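Local coordinates for T-box transcription factor TBX21 (Mus musculus, PDB 5T1J), which binds DNA through its T-box domain and, as a lineage-defining transcription factor, drives Th1 development by activating Th1 genes and repressing Th2 and Th17 programs, at residues Q144-I149 / V168-E173; V16-H21 / L47-A52; R61-V66 / H148-N153. One frame throughout, in Å; residues are numbered along the deposited sequence.

Interaction 1 of 3, residues Q144-I149 / V168-E173; sequences QPRLHI and VFTFQE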
ATOM      1  N   GLN A 144      11.605   8.882  -8.004  1.00107.87           N
ATOM      2  CA  GLN A 144      11.951   9.542  -6.760  1.00108.20           C
ATOM      3  C   GLN A 144      11.184   8.968  -5.574  1.00108.26           C
ATOM      4  O   GLN A 144       9.944   8.998  -5.536  1.00114.49           O
ATOM      5  CB  GLN A 144      11.701  11.038  -6.861  1.00109.28           C
ATOM      6  CG  GLN A 144      11.651  11.720  -5.517  1.00109.95           C
ATOM      7  CD  GLN A 144      11.493  13.194  -5.666  1.00130.15           C
ATOM      8  OE1 GLN A 144      10.700  13.661  -6.480  1.00130.94           O
ATOM      9  NE2 GLN A 144      12.261  13.951  -4.891  1.00111.67           N
ATOM     10  N   PRO A 145      11.929   8.408  -4.611  1.00106.98           N
ATOM     11  CA  PRO A 145      11.349   7.898  -3.378  1.00107.13           C
ATOM     12  C   PRO A 145      10.695   9.041  -2.635  1.00109.47           C
ATOM     13  O   PRO A 145      11.243  10.152  -2.581  1.00124.35           O
ATOM     14  CB  PRO A 145      12.559   7.362  -2.618  1.00106.65           C
ATOM     15  CG  PRO A 145      13.512   6.967  -3.688  1.00105.94           C
ATOM     16  CD  PRO A 145      13.350   8.047  -4.736  1.00111.65           C
ATOM     17  N   ARG A 146       9.548   8.735  -2.040  1.00119.39           N
ATOM     18  CA  ARG A 146       8.724   9.705  -1.354  1.00121.96           C
ATOM     19  C   ARG A 146       8.028   8.978  -0.195  1.00114.03           C
ATOM     20  O   ARG A 146       7.418   7.936  -0.444  1.00107.83           O
ATOM     21  CB  ARG A 146       7.723  10.286  -2.354  1.00105.60           C
ATOM     22  CG  ARG A 146       6.867  11.391  -1.811  1.00108.23           C
ATOM     23  CD  ARG A 146       5.905  11.902  -2.864  1.00107.71           C
ATOM     24  NE  ARG A 146       5.015  10.828  -3.319  1.00107.37           N
ATOM     25  CZ  ARG A 146       3.983  10.996  -4.144  1.00117.32           C
ATOM     26  NH1 ARG A 146       3.672  12.203  -4.600  1.00140.47           N
ATOM     27  NH2 ARG A 146       3.246   9.954  -4.508  1.00123.52           N
ATOM     28  N   LEU A 147       8.092   9.480   1.049  1.00 97.56           N
ATOM     29  CA  LEU A 147       7.383   8.794   2.174  1.00101.62           C
ATOM     30  C   LEU A 147       6.351   9.609   2.920  1.00 99.21           C
ATOM     31  O   LEU A 147       6.580  10.772   3.269  1.00100.10           O
ATOM     32  CB  LEU A 147       8.377   8.244   3.207  1.00 97.54           C
ATOM     33  CG  LEU A 147       7.959   7.952   4.660  1.00 98.23           C
ATOM     34  CD1 LEU A 147       8.808   6.865   5.272  1.00 97.63           C
ATOM     35  CD2 LEU A 147       8.122   9.208   5.542  1.00 99.46           C
ATOM     36  N   HIS A 148       5.248   8.942   3.254  1.00100.94           N
ATOM     37  CA  HIS A 148       4.134   9.618   3.891  1.00105.52           C
ATOM     38  C   HIS A 148       3.903   9.084   5.256  1.00123.81           C
ATOM     39  O   HIS A 148       4.189   7.920   5.554  1.00113.68           O
ATOM     40  CB  HIS A 148       2.879   9.418   3.083  1.00102.61           C
ATOM     41  CG  HIS A 148       3.169   9.028   1.677  1.00101.65           C
ATOM     42  ND1 HIS A 148       3.634   7.773   1.357  1.00100.45           N
ATOM     43  CD2 HIS A 148       3.108   9.722   0.520  1.00101.81           C
ATOM     44  CE1 HIS A 148       3.827   7.702   0.054  1.00108.76           C
ATOM     45  NE2 HIS A 148       3.515   8.870  -0.479  1.00100.71           N
ATOM     46  N   ILE A 149       3.307   9.934   6.068  1.00105.95           N
ATOM     47  CA  ILE A 149       2.887   9.512   7.370  1.00114.56           C
ATOM     48  C   ILE A 149       1.444   9.958   7.569  1.00133.90           C
ATOM     49  O   ILE A 149       1.143  11.109   7.906  1.00132.55           O
ATOM     50  CB  ILE A 149       3.843  10.034   8.464  1.00107.11           C
ATOM     51  CG1 ILE A 149       4.025  11.550   8.405  1.00117.85           C
ATOM     52  CG2 ILE A 149       5.193   9.427   8.277  1.00105.86           C
ATOM     53  CD1 ILE A 149       4.788  12.095   9.604  1.00129.89           C
ATOM     54  N   VAL A 168       2.610  14.010   3.588  1.00142.17           N
ATOM     55  CA  VAL A 168       3.537  13.383   2.629  1.00143.27           C
ATOM     56  C   VAL A 168       4.953  14.015   2.645  1.00145.12           C
ATOM     57  O   VAL A 168       5.067  15.232   2.620  1.00150.76           O
ATOM     58  CB  VAL A 168       2.969  13.499   1.197  1.00114.81           C
ATOM     59  CG1 VAL A 168       4.035  13.152   0.143  1.00106.08           C
ATOM     60  CG2 VAL A 168       1.720  12.635   1.038  1.00126.06           C
ATOM     61  N   PHE A 169       6.028  13.223   2.652  1.00157.20           N
ATOM     62  CA  PHE A 169       7.387  13.803   2.569  1.00126.07           C
ATOM     63  C   PHE A 169       8.184  13.303   1.346  1.00166.11           C
ATOM     64  O   PHE A 169       8.093  12.130   0.993  1.00150.12           O
ATOM     65  CB  PHE A 169       8.206  13.496   3.828  1.00107.28           C
ATOM     66  CG  PHE A 169       7.984  14.456   4.968  1.00111.29           C
ATOM     67  CD1 PHE A 169       6.994  15.427   4.904  1.00114.04           C
ATOM     68  CD2 PHE A 169       8.793  14.407   6.095  1.00107.90           C
ATOM     69  CE1 PHE A 169       6.786  16.309   5.967  1.00122.54           C
ATOM     70  CE2 PHE A 169       8.597  15.290   7.156  1.00120.75           C
ATOM     71  CZ  PHE A 169       7.592  16.241   7.091  1.00119.52           C
ATOM     72  N   THR A 170       8.971  14.188   0.719  1.00143.19           N
ATOM     73  CA  THR A 170       9.751  13.860  -0.494  1.00132.68           C
ATOM     74  C   THR A 170      11.226  14.102  -0.196  1.00161.76           C
ATOM     75  O   THR A 170      11.525  14.995   0.585  1.00138.05           O
ATOM     76  CB  THR A 170       9.389  14.759  -1.720  1.00124.32           C
ATOM     77  OG1 THR A 170       9.755  16.122  -1.456  1.00119.86           O
ATOM     78  CG2 THR A 170       7.901  14.678  -2.068  1.00135.03           C
ATOM     79  N   PHE A 171      12.138  13.337  -0.808  1.00139.05           N
ATOM     80  CA  PHE A 171      13.588  13.642  -0.752  1.00131.10           C
ATOM     81  C   PHE A 171      14.130  13.745  -2.166  1.00154.14           C
ATOM     82  O   PHE A 171      13.997  12.798  -2.938  1.00152.97           O
ATOM     83  CB  PHE A 171      14.387  12.574  -0.008  1.00122.98           C
ATOM     84  CG  PHE A 171      14.355  12.716   1.483  1.00118.20           C
ATOM     85  CD1 PHE A 171      15.185  11.948   2.271  1.00123.09           C
ATOM     86  CD2 PHE A 171      13.481  13.606   2.111  1.00123.77           C
ATOM     87  CE1 PHE A 171      15.132  12.066   3.651  1.00112.96           C
ATOM     88  CE2 PHE A 171      13.436  13.729   3.497  1.00118.06           C
ATOM     89  CZ  PHE A 171      14.265  12.963   4.265  1.00130.80           C
ATOM     90  N   GLN A 172      14.725  14.874  -2.531  1.00118.69           N
ATOM     91  CA  GLN A 172      15.147  15.009  -3.921  1.00119.12           C
ATOM     92  C   GLN A 172      16.562  14.472  -4.139  1.00 98.68           C
ATOM     93  O   GLN A 172      16.869  13.968  -5.218  1.00116.28           O
ATOM     94  CB  GLN A 172      15.053  16.469  -4.381  1.00161.42           C
ATOM     95  CG  GLN A 172      15.226  16.640  -5.896  1.00190.88           C
ATOM     96  CD  GLN A 172      15.240  18.092  -6.358  1.00211.04           C
ATOM     97  OE1 GLN A 172      15.417  19.012  -5.563  1.00181.42           O
ATOM     98  NE2 GLN A 172      15.067  18.296  -7.659  1.00174.46           N
ATOM     99  N   GLU A 173      17.389  14.485  -3.090  1.00101.84           N
ATOM    100  CA  GLU A 173      18.728  13.894  -3.146  1.00117.72           C
ATOM    101  C   GLU A 173      18.673  12.374  -3.086  1.00102.61           C
ATOM    102  O   GLU A 173      19.617  11.720  -2.604  1.00 95.21           O
ATOM    103  CB  GLU A 173      19.598  14.378  -1.993  1.00 97.64           C
ATOM    104  CG  GLU A 173      18.941  14.268  -0.640  1.00 98.12           C
ATOM    105  CD  GLU A 173      18.467  15.599  -0.090  1.00112.98           C
ATOM    106  OE1 GLU A 173      17.815  16.370  -0.834  1.00117.32           O
ATOM    107  OE2 GLU A 173      18.713  15.850   1.114  1.00104.32           O
TER

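Interaction 2 of 3, residues V16-H21 / L47-A52; sequences VALSNH and LSFTVA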
ATOM      1  N   VAL A  16      11.262  14.989   9.987  1.00132.95           N
ATOM      2  CA  VAL A  16      11.836  13.769   9.436  1.00126.04           C
ATOM      3  C   VAL A  16      13.169  14.041   8.737  1.00132.81           C
ATOM      4  O   VAL A  16      13.261  14.595   7.618  1.00132.13           O
ATOM      5  CB  VAL A  16      10.888  13.076   8.469  1.00124.83           C
ATOM      6  CG1 VAL A  16      11.574  11.893   7.798  1.00123.16           C
ATOM      7  CG2 VAL A  16       9.618  12.633   9.204  1.00144.91           C
ATOM      8  N   ALA A  17      14.221  13.632   9.427  1.00134.74           N
ATOM      9  CA  ALA A  17      15.566  13.817   8.941  1.00117.14           C
ATOM     10  C   ALA A  17      15.963  12.567   8.163  1.00119.12           C
ATOM     11  O   ALA A  17      15.243  11.578   8.176  1.00159.32           O
ATOM     12  CB  ALA A  17      16.523  14.072  10.105  1.00158.45           C
ATOM     13  N   LEU A  18      17.082  12.637   7.449  1.00153.78           N
ATOM     14  CA  LEU A  18      17.603  11.483   6.727  1.00129.49           C
ATOM     15  C   LEU A  18      18.902  10.957   7.329  1.00131.60           C
ATOM     16  O   LEU A  18      19.836  11.727   7.590  1.00126.71           O
ATOM     17  CB  LEU A  18      17.824  11.838   5.262  1.00105.66           C
ATOM     18  CG  LEU A  18      18.420  10.781   4.326  1.00122.19           C
ATOM     19  CD1 LEU A  18      17.587   9.537   4.308  1.00103.34           C
ATOM     20  CD2 LEU A  18      18.515  11.329   2.907  1.00137.37           C
ATOM     21  N   SER A  19      18.970   9.640   7.510  1.00153.85           N
ATOM     22  CA  SER A  19      20.223   8.980   7.870  1.00136.15           C
ATOM     23  C   SER A  19      20.765   8.377   6.579  1.00128.92           C
ATOM     24  O   SER A  19      20.033   8.312   5.582  1.00109.42           O
ATOM     25  CB  SER A  19      20.022   7.919   8.954  1.00160.17           C
ATOM     26  OG  SER A  19      21.266   7.314   9.286  1.00141.38           O
ATOM     27  N   ASN A  20      22.021   7.932   6.593  1.00160.89           N
ATOM     28  CA  ASN A  20      22.749   7.584   5.365  1.00164.82           C
ATOM     29  C   ASN A  20      22.925   8.866   4.568  1.00180.78           C
ATOM     30  O   ASN A  20      23.251   8.840   3.382  1.00140.53           O
ATOM     31  CB  ASN A  20      21.995   6.592   4.469  1.00117.76           C
ATOM     32  CG  ASN A  20      21.774   5.246   5.106  1.00 87.52           C
ATOM     33  OD1 ASN A  20      22.422   4.871   6.095  1.00 86.64           O
ATOM     34  ND2 ASN A  20      20.873   4.479   4.505  1.00 84.97           N
ATOM     35  N   HIS A  21      22.645   9.978   5.236  1.00154.35           N
ATOM     36  CA  HIS A  21      22.524  11.284   4.619  1.00132.10           C
ATOM     37  C   HIS A  21      23.713  11.566   3.714  1.00129.75           C
ATOM     38  O   HIS A  21      23.549  11.930   2.544  1.00132.52           O
ATOM     39  CB  HIS A  21      22.410  12.346   5.711  1.00129.91           C
ATOM     40  CG  HIS A  21      22.000  13.696   5.220  1.00126.28           C
ATOM     41  ND1 HIS A  21      21.363  13.893   4.008  1.00119.02           N
ATOM     42  CD2 HIS A  21      22.122  14.924   5.779  1.00131.31           C
ATOM     43  CE1 HIS A  21      21.118  15.178   3.846  1.00146.46           C
ATOM     44  NE2 HIS A  21      21.571  15.829   4.907  1.00139.63           N
ATOM     45  N   LEU A  47      16.437   3.637   1.273  1.00100.18           N
ATOM     46  CA  LEU A  47      15.801   4.720   2.013  1.00 97.04           C
ATOM     47  C   LEU A  47      15.697   4.357   3.489  1.00102.66           C
ATOM     48  O   LEU A  47      15.046   3.358   3.835  1.00131.84           O
ATOM     49  CB  LEU A  47      14.404   4.983   1.420  1.00 96.99           C
ATOM     50  CG  LEU A  47      13.741   6.317   1.769  1.00 97.83           C
ATOM     51  CD1 LEU A  47      14.816   7.406   1.831  1.00 98.26           C
ATOM     52  CD2 LEU A  47      12.669   6.678   0.748  1.00 97.77           C
ATOM     53  N   SER A  48      16.295   5.169   4.363  1.00 93.06           N
ATOM     54  CA  SER A  48      16.334   4.822   5.794  1.00 93.83           C
ATOM     55  C   SER A  48      16.608   6.023   6.649  1.00 94.95           C
ATOM     56  O   SER A  48      17.661   6.631   6.542  1.00 98.22           O
ATOM     57  CB  SER A  48      17.417   3.779   6.110  1.00 93.72           C
ATOM     58  OG  SER A  48      17.457   2.738   5.151  1.00 99.07           O
ATOM     59  N   PHE A  49      15.698   6.362   7.538  1.00105.05           N
ATOM     60  CA  PHE A  49      15.945   7.567   8.307  1.00126.93           C
ATOM     61  C   PHE A  49      15.316   7.678   9.699  1.00142.99           C
ATOM     62  O   PHE A  49      15.155   6.686  10.410  1.00164.76           O
ATOM     63  CB  PHE A  49      15.557   8.779   7.453  1.00147.31           C
ATOM     64  CG  PHE A  49      14.249   8.642   6.719  1.00 94.71           C
ATOM     65  CD1 PHE A  49      13.058   8.410   7.396  1.00 95.16           C
ATOM     66  CD2 PHE A  49      14.215   8.823   5.323  1.00 99.76           C
ATOM     67  CE1 PHE A  49      11.876   8.317   6.694  1.00117.27           C
ATOM     68  CE2 PHE A  49      13.019   8.736   4.614  1.00 93.57           C
ATOM     69  CZ  PHE A  49      11.858   8.483   5.303  1.00 98.11           C
ATOM     70  N   THR A  50      15.043   8.915  10.094  1.00119.79           N
ATOM     71  CA  THR A  50      14.694   9.254  11.461  1.00130.82           C
ATOM     72  C   THR A  50      13.543  10.242  11.497  1.00139.77           C
ATOM     73  O   THR A  50      13.443  11.138  10.647  1.00117.04           O
ATOM     74  CB  THR A  50      15.928   9.791  12.217  1.00122.17           C
ATOM     75  OG1 THR A  50      16.825   8.695  12.434  1.00117.01           O
ATOM     76  CG2 THR A  50      15.567  10.368  13.571  1.00136.98           C
ATOM     77  N   VAL A  51      12.675  10.056  12.496  1.00146.57           N
ATOM     78  CA  VAL A  51      11.414  10.772  12.572  1.00124.75           C
ATOM     79  C   VAL A  51      11.187  11.363  13.957  1.00136.14           C
ATOM     80  O   VAL A  51      11.582  10.779  14.971  1.00134.36           O
ATOM     81  CB  VAL A  51      10.259   9.832  12.188  1.00130.37           C
ATOM     82  CG1 VAL A  51      10.324   8.556  13.016  1.00123.02           C
ATOM     83  CG2 VAL A  51       8.918  10.529  12.309  1.00133.47           C
ATOM     84  N   ALA A  52      10.580  12.547  13.974  1.00145.18           N
ATOM     85  CA  ALA A  52      10.209  13.232  15.204  1.00147.89           C
ATOM     86  C   ALA A  52       9.012  14.149  14.963  1.00163.87           C
ATOM     87  O   ALA A  52       8.603  14.377  13.815  1.00152.53           O
ATOM     88  CB  ALA A  52      11.393  14.026  15.756  1.00128.94           C
TER

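Interaction 3 of 3, residues R61-V66 / H148-N153; sequences RMFVDV and HIVEVN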
ATOM      1  N   ARG A  61       0.708   5.681  10.101  1.00 96.13           N
ATOM      2  CA  ARG A  61       1.048   4.851   8.934  1.00 94.78           C
ATOM      3  C   ARG A  61       2.366   5.281   8.258  1.00104.34           C
ATOM      4  O   ARG A  61       2.570   6.466   7.944  1.00113.76           O
ATOM      5  CB  ARG A  61      -0.075   4.857   7.886  1.00 94.94           C
ATOM      6  CG  ARG A  61      -0.522   3.439   7.625  1.00 95.70           C
ATOM      7  CD  ARG A  61      -1.708   3.220   6.644  1.00 94.86           C
ATOM      8  NE  ARG A  61      -2.264   1.843   6.756  1.00 94.88           N
ATOM      9  CZ  ARG A  61      -1.548   0.714   6.708  1.00105.42           C
ATOM     10  NH1 ARG A  61      -0.236   0.741   6.521  1.00 92.92           N
ATOM     11  NH2 ARG A  61      -2.140  -0.455   6.814  1.00123.23           N
ATOM     12  N   MET A  62       3.276   4.329   8.055  1.00 99.02           N
ATOM     13  CA  MET A  62       4.491   4.639   7.308  1.00 97.30           C
ATOM     14  C   MET A  62       4.756   3.678   6.156  1.00 96.15           C
ATOM     15  O   MET A  62       5.213   2.532   6.327  1.00 95.61           O
ATOM     16  CB  MET A  62       5.673   4.682   8.267  1.00102.71           C
ATOM     17  CG  MET A  62       5.940   6.086   8.771  1.00 98.24           C
ATOM     18  SD  MET A  62       6.998   6.098  10.222  1.00167.91           S
ATOM     19  CE  MET A  62       7.238   7.865  10.466  1.00 99.98           C
ATOM     20  N   PHE A  63       4.478   4.199   4.972  1.00 87.34           N
ATOM     21  CA  PHE A  63       4.747   3.510   3.742  1.00 86.40           C
ATOM     22  C   PHE A  63       5.530   4.462   2.847  1.00 86.00           C
ATOM     23  O   PHE A  63       5.468   5.695   3.011  1.00 86.64           O
ATOM     24  CB  PHE A  63       3.460   3.075   3.052  1.00 86.71           C
ATOM     25  CG  PHE A  63       2.641   4.220   2.486  1.00 87.46           C
ATOM     26  CD1 PHE A  63       2.402   4.325   1.125  1.00 87.25           C
ATOM     27  CD2 PHE A  63       2.063   5.168   3.332  1.00 88.54           C
ATOM     28  CE1 PHE A  63       1.625   5.371   0.614  1.00 88.13           C
ATOM     29  CE2 PHE A  63       1.285   6.212   2.817  1.00 89.42           C
ATOM     30  CZ  PHE A  63       1.065   6.303   1.449  1.00 89.21           C
ATOM     31  N   VAL A  64       6.217   3.908   1.859  1.00 91.02           N
ATOM     32  CA  VAL A  64       6.936   4.771   0.984  1.00 90.71           C
ATOM     33  C   VAL A  64       6.460   4.393  -0.386  1.00 90.40           C
ATOM     34  O   VAL A  64       6.102   3.242  -0.623  1.00 90.12           O
ATOM     35  CB  VAL A  64       8.494   4.610   1.126  1.00 90.01           C
ATOM     36  CG1 VAL A  64       9.051   3.527   0.176  1.00 89.08           C
ATOM     37  CG2 VAL A  64       9.181   5.877   0.816  1.00 90.18           C
ATOM     38  N   ASP A  65       6.373   5.387  -1.252  1.00103.73           N
ATOM     39  CA  ASP A  65       6.076   5.167  -2.643  1.00103.54           C
ATOM     40  C   ASP A  65       7.109   5.983  -3.504  1.00103.19           C
ATOM     41  O   ASP A  65       7.529   7.102  -3.123  1.00106.78           O
ATOM     42  CB  ASP A  65       4.631   5.516  -2.917  1.00104.52           C
ATOM     43  CG  ASP A  65       4.407   6.981  -3.021  1.00105.36           C
ATOM     44  OD1 ASP A  65       5.077   7.725  -2.292  1.00105.45           O
ATOM     45  OD2 ASP A  65       3.590   7.401  -3.859  1.00106.05           O
ATOM     46  N   VAL A  66       7.589   5.387  -4.599  1.00103.54           N
ATOM     47  CA  VAL A  66       8.487   6.058  -5.520  1.00103.29           C
ATOM     48  C   VAL A  66       7.760   6.684  -6.720  1.00103.91           C
ATOM     49  O   VAL A  66       7.314   5.987  -7.640  1.00103.85           O
ATOM     50  CB  VAL A  66       9.567   5.077  -6.012  1.00102.34           C
ATOM     51  CG1 VAL A  66       8.936   3.823  -6.601  1.00102.18           C
ATOM     52  CG2 VAL A  66      10.502   5.753  -7.018  1.00102.86           C
ATOM     53  N   HIS A 148       5.248   8.942   3.254  1.00100.94           N
ATOM     54  CA  HIS A 148       4.134   9.618   3.891  1.00105.52           C
ATOM     55  C   HIS A 148       3.903   9.084   5.256  1.00123.81           C
ATOM     56  O   HIS A 148       4.189   7.920   5.554  1.00113.68           O
ATOM     57  CB  HIS A 148       2.879   9.418   3.083  1.00102.61           C
ATOM     58  CG  HIS A 148       3.169   9.028   1.677  1.00101.65           C
ATOM     59  ND1 HIS A 148       3.634   7.773   1.357  1.00100.45           N
ATOM     60  CD2 HIS A 148       3.108   9.722   0.520  1.00101.81           C
ATOM     61  CE1 HIS A 148       3.827   7.702   0.054  1.00108.76           C
ATOM     62  NE2 HIS A 148       3.515   8.870  -0.479  1.00100.71           N
ATOM     63  N   ILE A 149       3.307   9.934   6.068  1.00105.95           N
ATOM     64  CA  ILE A 149       2.887   9.512   7.370  1.00114.56           C
ATOM     65  C   ILE A 149       1.444   9.958   7.569  1.00133.90           C
ATOM     66  O   ILE A 149       1.143  11.109   7.906  1.00132.55           O
ATOM     67  CB  ILE A 149       3.843  10.034   8.464  1.00107.11           C
ATOM     68  CG1 ILE A 149       4.025  11.550   8.405  1.00117.85           C
ATOM     69  CG2 ILE A 149       5.193   9.427   8.277  1.00105.86           C
ATOM     70  CD1 ILE A 149       4.788  12.095   9.604  1.00129.89           C
ATOM     71  N   VAL A 150       0.555   9.017   7.262  1.00121.21           N
ATOM     72  CA  VAL A 150      -0.856   9.151   7.524  1.00113.39           C
ATOM     73  C   VAL A 150      -1.056   8.695   8.952  1.00114.01           C
ATOM     74  O   VAL A 150      -0.654   7.585   9.302  1.00113.17           O
ATOM     75  CB  VAL A 150      -1.682   8.296   6.548  1.00117.74           C
ATOM     76  CG1 VAL A 150      -3.154   8.321   6.902  1.00137.07           C
ATOM     77  CG2 VAL A 150      -1.468   8.771   5.119  1.00120.59           C
ATOM     78  N   GLU A 151      -1.602   9.570   9.791  1.00127.15           N
ATOM     79  CA  GLU A 151      -1.993   9.213  11.163  1.00160.68           C
ATOM     80  C   GLU A 151      -3.505   8.970  11.306  1.00130.41           C
ATOM     81  O   GLU A 151      -4.307   9.554  10.583  1.00133.60           O
ATOM     82  CB  GLU A 151      -1.500  10.273  12.144  1.00127.52           C
ATOM     83  CG  GLU A 151      -1.080  11.576  11.506  1.00135.76           C
ATOM     84  CD  GLU A 151      -0.573  12.622  12.512  1.00131.74           C
ATOM     85  OE1 GLU A 151      -0.647  12.407  13.735  1.00134.53           O
ATOM     86  OE2 GLU A 151      -0.120  13.696  12.072  1.00111.65           O
ATOM     87  N   VAL A 152      -3.885   8.095  12.228  1.00153.58           N
ATOM     88  CA  VAL A 152      -5.268   7.608  12.298  1.00192.05           C
ATOM     89  C   VAL A 152      -6.004   7.926  13.625  1.00185.57           C
ATOM     90  O   VAL A 152      -5.554   7.554  14.713  1.00213.07           O
ATOM     91  CB  VAL A 152      -5.290   6.100  12.037  1.00159.97           C
ATOM     92  CG1 VAL A 152      -4.880   5.850  10.592  1.00166.07           C
ATOM     93  CG2 VAL A 152      -4.305   5.406  12.955  1.00152.75           C
ATOM     94  N   ASN A 153      -7.144   8.611  13.514  1.00224.02           N
ATOM     95  CA  ASN A 153      -7.898   9.124  14.668  1.00214.58           C
ATOM     96  C   ASN A 153      -9.037   8.196  15.150  1.00204.09           C
ATOM     97  O   ASN A 153      -9.194   7.078  14.660  1.00213.71           O
ATOM     98  CB  ASN A 153      -8.480  10.509  14.327  1.00227.06           C
ATOM     99  CG  ASN A 153      -8.918  11.292  15.561  1.00227.66           C
ATOM    100  OD1 ASN A 153      -8.262  11.252  16.601  1.00198.08           O
ATOM    101  ND2 ASN A 153     -10.066  11.956  15.464  1.00227.86           N
TER

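Interaction 1 of 3, residues Q144-I149 / V168-E173
Strands 144-149 and 168-170 run antiparallel, with their axes at 155° and 4.4 Å apart at the closest point. L147 and F169 form the hydrogen-bonded pair. F169 N donates to L147 O over 2.6 Å, while the return bond from L147 N to F169 O is weak. On either side of this pair, R146 faces T170 and H148 faces V168 as non-hydrogen-bonded pairs.

The side chains of R146, T170, H148 and V168 share one face of the sheet. R146 has its CG anti to the backbone N (chi1 -175°), which lays the start of its chain over the second strand. There R146 CG and CD both pack on the methyl of T170, with CG to T170 CG2 at 3.5 Å. R146 CD also meets V168 CG1 at 3.8 Å. The chain then bends at chi3, and the guanidinium leaves the pair to form a salt bridge with D65 on strand 59-70. H148 and V168 lie side by side and point the same way. V168 CG2 sits at the edge of the imidazole, 3.3 Å from H148 CD2.

Beyond T170 the second segment leaves the strand, and Q144 reaches across to it. Its extended side chain brings Q144 NE2 to 2.9 Å from F171 O in an almost straight bond (176°). The acceptor lies in the amide plane of Q144, but the amide nitrogen stands well above the carbonyl plane of F171. This ties the two segments together past the end of the strand pairing.

L147 and F169 set their side chains on the other face, where F169 packs on V16 and L147 on F116. The arrangement is an antiparallel strand pair in the immunoglobulin-like beta-sandwich of the T-box domain, a member of the p53-like clan.

Interaction 2 of 3, residues V16-H21 / L47-A52
The F49 ring takes V16 CG1 over one face and L18 CD1 at its edge. V16 CG1 makes a CH-pi contact, 4.0 Å from the ring centroid and offset toward the rim. L18 CD1 lies near the ring plane, 3.6 Å from F49 CD2, and the two side chains cross at about a right angle. F49 CG sits between its backbone N and carbonyl carbon (chi1 44°), which turns the ring in among these neighbours. V16 CG2 packs on V51 CG2 at 3.8 Å.

The backbones are antiparallel. A17 and T50 form the hydrogen-bonded pair: T50 N reaches A17 O over 3.3 Å in a nearly straight bond, and the bond from A17 N to T50 O is weak. V16 CA adds a CA-H...O contact to T50 O at 3.3 Å. Farther along, S19 N makes a weak bond to S48 O. The hydroxyl of S48 is bonded instead to the carbonyl of F46.

The F171 ring also meets F49, planes at about 55°. Strand 48-51 is the middle of a three-stranded sheet, between 16-18 and 114-115. F49 and L47 pack on strand 142-151, V51 packs on strand 59-70, and helix 21-29 begins directly after N20.

Interaction 3 of 3, residues R61-V66 / H148-N153
Two strands of the large mixed sheet, 59-70 and 142-151, pair here in antiparallel fashion, with a ring stack beside the backbone. The F63 and H148 rings form an offset stack, with centroids 4.0 Å apart and planes at 21°. H148 ND1 lies over one face of the F63 ring, toward its rim. F63 CG stands between its own backbone N and carbonyl carbon (chi1 70°), which swings the ring over against the imidazole.

F63 O is gripped twice by H148. The backbone H148 N donates to it over 3.3 Å. H148 ND1 adds a second bond to F63 O over 3.2 Å, from above the carbonyl plane. Together the stack and this bond would limit rotation of the imidazole.

This strand pair belongs to the beta-sandwich of the T-box domain. Strand 59-70 pairs on its other edge with strand 96-105, through backbone bonds of M62 to H99 and V64 to Y97. At the R61 end, the bond from R61 N to V150 O is modelled very short and its length is doubtful; the return bond from V150 N to R61 O is weak. R61 O also receives a CA-H...O contact from I149 CA. M62 and I149 lie side by side and point the same way, on the face opposite F63 and H148, with M62 CE meeting I149 CG2 in apolar packing. R61 packs on L96 of the second subunit and D65 on R61 of that subunit.

In the fold
All three contacts lie within the T-box domain. Interactions 1 and 3 share strand 142-151, which pairs with 168-170 in one and with 59-70 in the other. Their centres are about 11 Å apart, joined by the R146-D65 salt bridge. Interaction 2, in a separate small sheet, is centred about 11 Å from interaction 1 and 15 Å from interaction 3. Its apolar side chains pack against both, so the two sheets meet as layers of the sandwich. Along the chain, interaction 2 closes first, interaction 3 opens at 61-66, and interaction 1 begins on strand 142-151, where interaction 3 closes. None touches the DNA: nearest atoms are about 11 Å away in interaction 2, 15 Å in the others.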